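Local coordinates for protein ORF59 (Human herpesvirus 8, PDB 3HSL) that acts as the accessory subunit of the viral DNA polymerase, stimulating it and raising its processivity in lytic DNA replication, probably by preventing its dissociation from the template, at residues A[39-44]-A[52-57]; A[87-92]-A[150-155]. All coordinates share one frame; numbering follows the deposited sequence.

Interaction 1. Residues A[39-44]-A[52-57]; sequences VVQVHG and SVLSSV
The beta hairpin formed by strands 39-43 and 49-56, part of the processivity-factor fold, is held here by paired backbone bonds between Val39 and Leu54 and between Gln41 and Ser52. These are hydrogen-bonded antiparallel pairs. Val39 N donates to Leu54 O at 2.8 Å, while the return bond runs from Leu54 N to Val39 O at 2.9 Å. The second pair repeats the exchange, with Gln41 N 2.8 Å from Ser52 O and Ser52 N 3.0 Å from Gln41 O. Between them sits the non-hydrogen-bonded pair Val40–Val53, its CA atoms 4.5 Å apart. Both are beta-branched residues suited to a strand, and they turn their side chains to one face, where each meets Thr100 of helix 99-103.

Val39, Gln41, Ser52 and Leu54 face the other way. Gln41 has CG anti to its carbonyl carbon (chi1 -61°) and is extended beyond it, which carries the amide across Leu54 at about a right angle. The glutamine is long enough to reach across this face and set its flat amide against the leucine methyl groups, with Leu54 CD1 3.5 Å from Gln41 OE1. Ile155 touches both of them. Beyond this pairing, His43 uses a rotamer with CG lying between its backbone N and carbonyl carbon (chi1 56°) to swing its ring toward the partner strand. A serine hydroxyl, able to donate or accept, suits the imidazole nitrogen: Ser52 OG sits at the ring edge, near its plane, and forms a hydrogen bond of 2.5 Å with His43 NE2.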
loop_
_atom_site.group_PDB
_atom_site.type_symbol
_atom_site.label_atom_id
_atom_site.label_comp_id
_atom_site.label_asym_id
_atom_site.label_seq_id
_atom_site.Cartn_x
_atom_site.Cartn_y
_atom_site.Cartn_z
ATOM N N VAL A 39 -15.113 7.567 1.155
ATOM C CA VAL A 39 -15.719 7.875 2.432
ATOM C C VAL A 39 -16.427 6.643 2.939
ATOM O O VAL A 39 -17.124 5.989 2.178
ATOM C CB VAL A 39 -16.757 8.997 2.253
ATOM C CG1 VAL A 39 -17.538 9.234 3.523
ATOM C CG2 VAL A 39 -16.071 10.288 1.802
ATOM N N VAL A 40 -16.246 6.321 4.218
ATOM C CA VAL A 40 -16.919 5.180 4.819
ATOM C C VAL A 40 -18.074 5.738 5.642
ATOM O O VAL A 40 -17.926 6.788 6.300
ATOM C CB VAL A 40 -16.005 4.358 5.758
ATOM C CG1 VAL A 40 -16.780 3.157 6.333
ATOM C CG2 VAL A 40 -14.780 3.859 5.032
ATOM N N GLN A 41 -19.216 5.045 5.609
ATOM C CA GLN A 41 -20.385 5.478 6.348
ATOM C C GLN A 41 -21.072 4.369 7.113
ATOM O O GLN A 41 -21.105 3.201 6.667
ATOM C CB GLN A 41 -21.435 6.040 5.390
ATOM C CG GLN A 41 -21.006 7.242 4.593
ATOM C CD GLN A 41 -22.046 7.680 3.587
ATOM O OE1 GLN A 41 -22.740 6.856 2.979
ATOM N NE2 GLN A 41 -22.154 8.993 3.400
ATOM N N VAL A 42 -21.620 4.768 8.268
ATOM C CA VAL A 42 -22.397 3.907 9.141
ATOM C C VAL A 42 -23.698 4.668 9.315
ATOM O O VAL A 42 -23.725 5.724 9.946
ATOM C CB VAL A 42 -21.701 3.615 10.465
ATOM C CG1 VAL A 42 -22.661 2.904 11.418
ATOM C CG2 VAL A 42 -20.448 2.764 10.219
ATOM N N HIS A 43 -24.782 4.134 8.757
ATOM C CA HIS A 43 -26.058 4.837 8.772
ATOM C C HIS A 43 -27.273 3.928 8.732
ATOM O O HIS A 43 -27.170 2.747 8.396
ATOM C CB HIS A 43 -26.081 5.634 7.486
ATOM C CG HIS A 43 -25.885 4.762 6.294
ATOM N ND1 HIS A 43 -26.935 4.286 5.545
ATOM C CD2 HIS A 43 -24.757 4.266 5.724
ATOM C CE1 HIS A 43 -26.467 3.539 4.559
ATOM N NE2 HIS A 43 -25.148 3.509 4.645
ATOM N N GLY A 44 -28.428 4.493 9.071
ATOM C CA GLY A 44 -29.678 3.754 9.082
ATOM C C GLY A 44 -30.142 3.606 10.508
ATOM O O GLY A 44 -29.791 4.414 11.369
ATOM N N SER A 52 -21.400 1.315 4.379
ATOM C CA SER A 52 -21.215 1.631 2.971
ATOM C C SER A 52 -20.017 2.491 2.698
ATOM O O SER A 52 -19.562 3.219 3.576
ATOM C CB SER A 52 -22.493 2.152 2.331
ATOM O OG SER A 52 -23.147 3.060 3.173
ATOM N N VAL A 53 -19.513 2.388 1.470
ATOM C CA VAL A 53 -18.347 3.142 1.022
ATOM C C VAL A 53 -18.709 3.901 -0.231
ATOM O O VAL A 53 -19.325 3.339 -1.147
ATOM C CB VAL A 53 -17.213 2.224 0.561
ATOM C CG1 VAL A 53 -15.947 3.056 0.399
ATOM C CG2 VAL A 53 -16.974 1.112 1.545
ATOM N N LEU A 54 -18.331 5.163 -0.278
ATOM C CA LEU A 54 -18.572 6.017 -1.438
ATOM C C LEU A 54 -17.241 6.633 -1.941
ATOM O O LEU A 54 -16.247 6.634 -1.230
ATOM C CB LEU A 54 -19.608 7.109 -1.103
ATOM C CG LEU A 54 -21.118 6.777 -0.934
ATOM C CD1 LEU A 54 -21.471 5.567 -0.025
ATOM C CD2 LEU A 54 -21.929 8.027 -0.513
ATOM N N SER A 55 -17.217 7.149 -3.161
ATOM C CA SER A 55 -16.036 7.797 -3.711
ATOM C C SER A 55 -16.381 8.279 -5.097
ATOM O O SER A 55 -17.186 7.665 -5.790
ATOM C CB SER A 55 -14.826 6.861 -3.796
ATOM O OG SER A 55 -15.016 5.848 -4.769
ATOM N N SER A 56 -15.770 9.382 -5.502
ATOM C CA SER A 56 -16.000 9.922 -6.825
ATOM C C SER A 56 -15.395 8.958 -7.844
ATOM O O SER A 56 -14.558 8.126 -7.497
ATOM C CB SER A 56 -15.366 11.297 -6.943
ATOM O OG SER A 56 -14.012 11.174 -6.614
ATOM N N VAL A 57 -15.822 9.066 -9.094
ATOM C CA VAL A 57 -15.325 8.190 -10.143
ATOM C C VAL A 57 -15.203 9.046 -11.383
ATOM O O VAL A 57 -16.208 9.420 -12.001
ATOM C CB VAL A 57 -16.289 6.998 -10.394
ATOM C CG1 VAL A 57 -15.769 6.110 -11.455
ATOM C CG2 VAL A 57 -16.451 6.190 -9.162
#

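Interaction 2. Residues A[87-92]-A[150-155]; sequences SFRNTS and VDQKGI
Ser87 and Gln152 join strand 83-89, outermost in its sheet within this chain, to a loop that leaves strand 143-149 and enters a type I beta turn, Gln152 to Ile155. Two hydrogen bonds make this junction. Gln152 N donates to Ser87 O at 2.8 Å, and Ser87 OG donates to Gln152 O at 2.7 Å. A serine suits this place because its short side chain, with OG turned away from its own backbone N (chi1 -177°), can return a bond to the same residue whose N-H its own carbonyl has taken. The hydroxyl comes from above the carbonyl plane, and Ile155 N, closing the turn, reaches Gln152 O from the opposite face. One carbonyl thus ties the strand and the turn together.

Apolar packing adds to these bonds. Phe88 CB lies 4.0 Å from Val150 CA while the ring leads away, into an edge-to-face contact with His99. Phe88 and Val150 both touch Val131 and Phe115, on the neighbouring inner strands 130-137 and 108-116 of the five-stranded antiparallel sheet, so the two residues share an apolar site where that sheet meets strand 83-89. Val150 also sets its CG1 methyl group 3.6 Å from Ser87 O.

Charge pairing lies at the partly exposed side, where the long arginine reaches the short aspartate. Arg89 bends at chi3 (65°) to bring its guanidinium near Asp151, the two planes being 57° apart. The salt bridge rests on charge alone, with no N-H directed at the carboxylate: Asp151 OD2 lies over one guanidinium face, toward its rim, 3.1 Å from Arg89 NH2.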
loop_
_atom_site.group_PDB
_atom_site.type_symbol
_atom_site.label_atom_id
_atom_site.label_comp_id
_atom_site.label_asym_id
_atom_site.label_seq_id
_atom_site.Cartn_x
_atom_site.Cartn_y
_atom_site.Cartn_z
ATOM N N SER A 87 -20.114 9.690 8.879
ATOM C CA SER A 87 -19.423 9.737 7.586
ATOM C C SER A 87 -17.971 10.265 7.647
ATOM O O SER A 87 -17.746 11.456 7.877
ATOM C CB SER A 87 -20.289 10.582 6.663
ATOM O OG SER A 87 -19.760 10.644 5.372
ATOM N N PHE A 88 -17.006 9.367 7.437
ATOM C CA PHE A 88 -15.565 9.685 7.498
ATOM C C PHE A 88 -14.790 9.132 6.311
ATOM O O PHE A 88 -15.303 8.296 5.561
ATOM C CB PHE A 88 -14.987 9.138 8.797
ATOM C CG PHE A 88 -15.302 7.704 9.022
ATOM C CD1 PHE A 88 -14.383 6.717 8.702
ATOM C CD2 PHE A 88 -16.540 7.329 9.556
ATOM C CE1 PHE A 88 -14.681 5.354 8.913
ATOM C CE2 PHE A 88 -16.857 5.980 9.773
ATOM C CZ PHE A 88 -15.919 4.989 9.448
ATOM N N ARG A 89 -13.556 9.585 6.126
ATOM C CA ARG A 89 -12.771 9.121 4.982
ATOM C C ARG A 89 -12.152 7.775 5.307
ATOM O O ARG A 89 -11.705 7.613 6.447
ATOM C CB ARG A 89 -11.749 10.201 4.593
ATOM C CG ARG A 89 -10.916 10.693 5.742
ATOM C CD ARG A 89 -9.963 11.848 5.411
ATOM N NE ARG A 89 -10.640 13.091 5.037
ATOM C CZ ARG A 89 -10.045 14.296 4.957
ATOM N NH1 ARG A 89 -8.748 14.441 5.230
ATOM N NH2 ARG A 89 -10.745 15.375 4.606
ATOM N N ASN A 90 -12.107 6.798 4.377
ATOM C CA ASN A 90 -11.448 5.547 4.818
ATOM C C ASN A 90 -9.950 5.613 4.933
ATOM O O ASN A 90 -9.359 4.812 5.634
ATOM C CB ASN A 90 -11.958 4.169 4.288
ATOM C CG ASN A 90 -11.816 4.010 2.827
ATOM O OD1 ASN A 90 -11.760 4.993 2.122
ATOM N ND2 ASN A 90 -11.762 2.770 2.352
ATOM N N THR A 91 -9.339 6.565 4.248
ATOM C CA THR A 91 -7.904 6.762 4.384
ATOM C C THR A 91 -7.676 8.170 4.963
ATOM O O THR A 91 -7.674 9.162 4.236
ATOM C CB THR A 91 -7.099 6.581 3.069
ATOM O OG1 THR A 91 -7.411 5.313 2.464
ATOM C CG2 THR A 91 -5.603 6.666 3.375
ATOM N N SER A 92 -7.485 8.238 6.279
ATOM C CA SER A 92 -7.242 9.485 7.008
ATOM C C SER A 92 -6.038 10.138 6.374
ATOM O O SER A 92 -5.179 9.425 5.875
ATOM C CB SER A 92 -6.905 9.140 8.446
ATOM O OG SER A 92 -7.876 8.264 8.996
ATOM N N VAL A 150 -14.589 12.235 12.348
ATOM C CA VAL A 150 -15.777 12.039 11.507
ATOM C C VAL A 150 -15.969 13.439 10.891
ATOM O O VAL A 150 -16.496 14.331 11.543
ATOM C CB VAL A 150 -17.014 11.647 12.340
ATOM C CG1 VAL A 150 -18.267 11.587 11.463
ATOM C CG2 VAL A 150 -16.784 10.322 13.060
ATOM N N ASP A 151 -15.544 13.628 9.643
ATOM C CA ASP A 151 -15.601 14.951 9.010
ATOM C C ASP A 151 -16.257 15.053 7.630
ATOM O O ASP A 151 -16.148 16.094 6.991
ATOM C CB ASP A 151 -14.169 15.468 8.860
ATOM C CG ASP A 151 -13.334 14.615 7.876
ATOM O OD1 ASP A 151 -13.618 13.400 7.683
ATOM O OD2 ASP A 151 -12.380 15.167 7.288
ATOM N N GLN A 152 -16.921 13.994 7.174
ATOM C CA GLN A 152 -17.579 14.007 5.868
ATOM C C GLN A 152 -19.098 14.055 6.010
ATOM O O GLN A 152 -19.806 13.351 5.293
ATOM C CB GLN A 152 -17.169 12.778 5.033
ATOM C CG GLN A 152 -15.658 12.605 4.831
ATOM C CD GLN A 152 -15.005 13.793 4.153
ATOM O OE1 GLN A 152 -14.122 14.418 4.731
ATOM N NE2 GLN A 152 -15.438 14.118 2.939
ATOM N N LYS A 153 -19.594 14.884 6.930
ATOM C CA LYS A 153 -21.040 15.000 7.164
ATOM C C LYS A 153 -21.829 15.451 5.944
ATOM O O LYS A 153 -23.026 15.215 5.883
ATOM C CB LYS A 153 -21.372 15.907 8.356
ATOM C CG LYS A 153 -20.908 17.347 8.221
ATOM C CD LYS A 153 -21.380 18.205 9.383
ATOM C CE LYS A 153 -20.780 19.574 9.272
ATOM N NZ LYS A 153 -21.252 20.514 10.313
ATOM N N GLY A 154 -21.158 16.094 4.987
ATOM C CA GLY A 154 -21.791 16.587 3.766
ATOM C C GLY A 154 -22.244 15.503 2.797
ATOM O O GLY A 154 -23.204 15.701 2.048
ATOM N N ILE A 155 -21.552 14.364 2.813
ATOM C CA ILE A 155 -21.853 13.227 1.936
ATOM C C ILE A 155 -22.941 12.405 2.595
ATOM O O ILE A 155 -22.701 11.751 3.615
ATOM C CB ILE A 155 -20.638 12.284 1.778
ATOM C CG1 ILE A 155 -19.320 13.053 1.571
ATOM C CG2 ILE A 155 -20.906 11.221 0.716
ATOM C CD1 ILE A 155 -19.260 13.860 0.328
#

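Strand 39-43 is the middle member of the group: strand 49-56 flanks it in interaction 1, and strand 83-89, carrying half of interaction 2, runs along its other edge. The centres of the two contacts are 8 Å apart. Val40 N and Phe88 O, 2.6 Å from each other, probably form a hydrogen bond between them, and Gln41 packs on Ile155 of the turn. Along the chain they come in series, the local hairpin closing before the longer-range contact opens. The loop 150-155 follows strand 143-149, one of the two outer strands of the five-stranded sheet within this chain, so together the contacts link that sheet to the hairpin of this processivity factor.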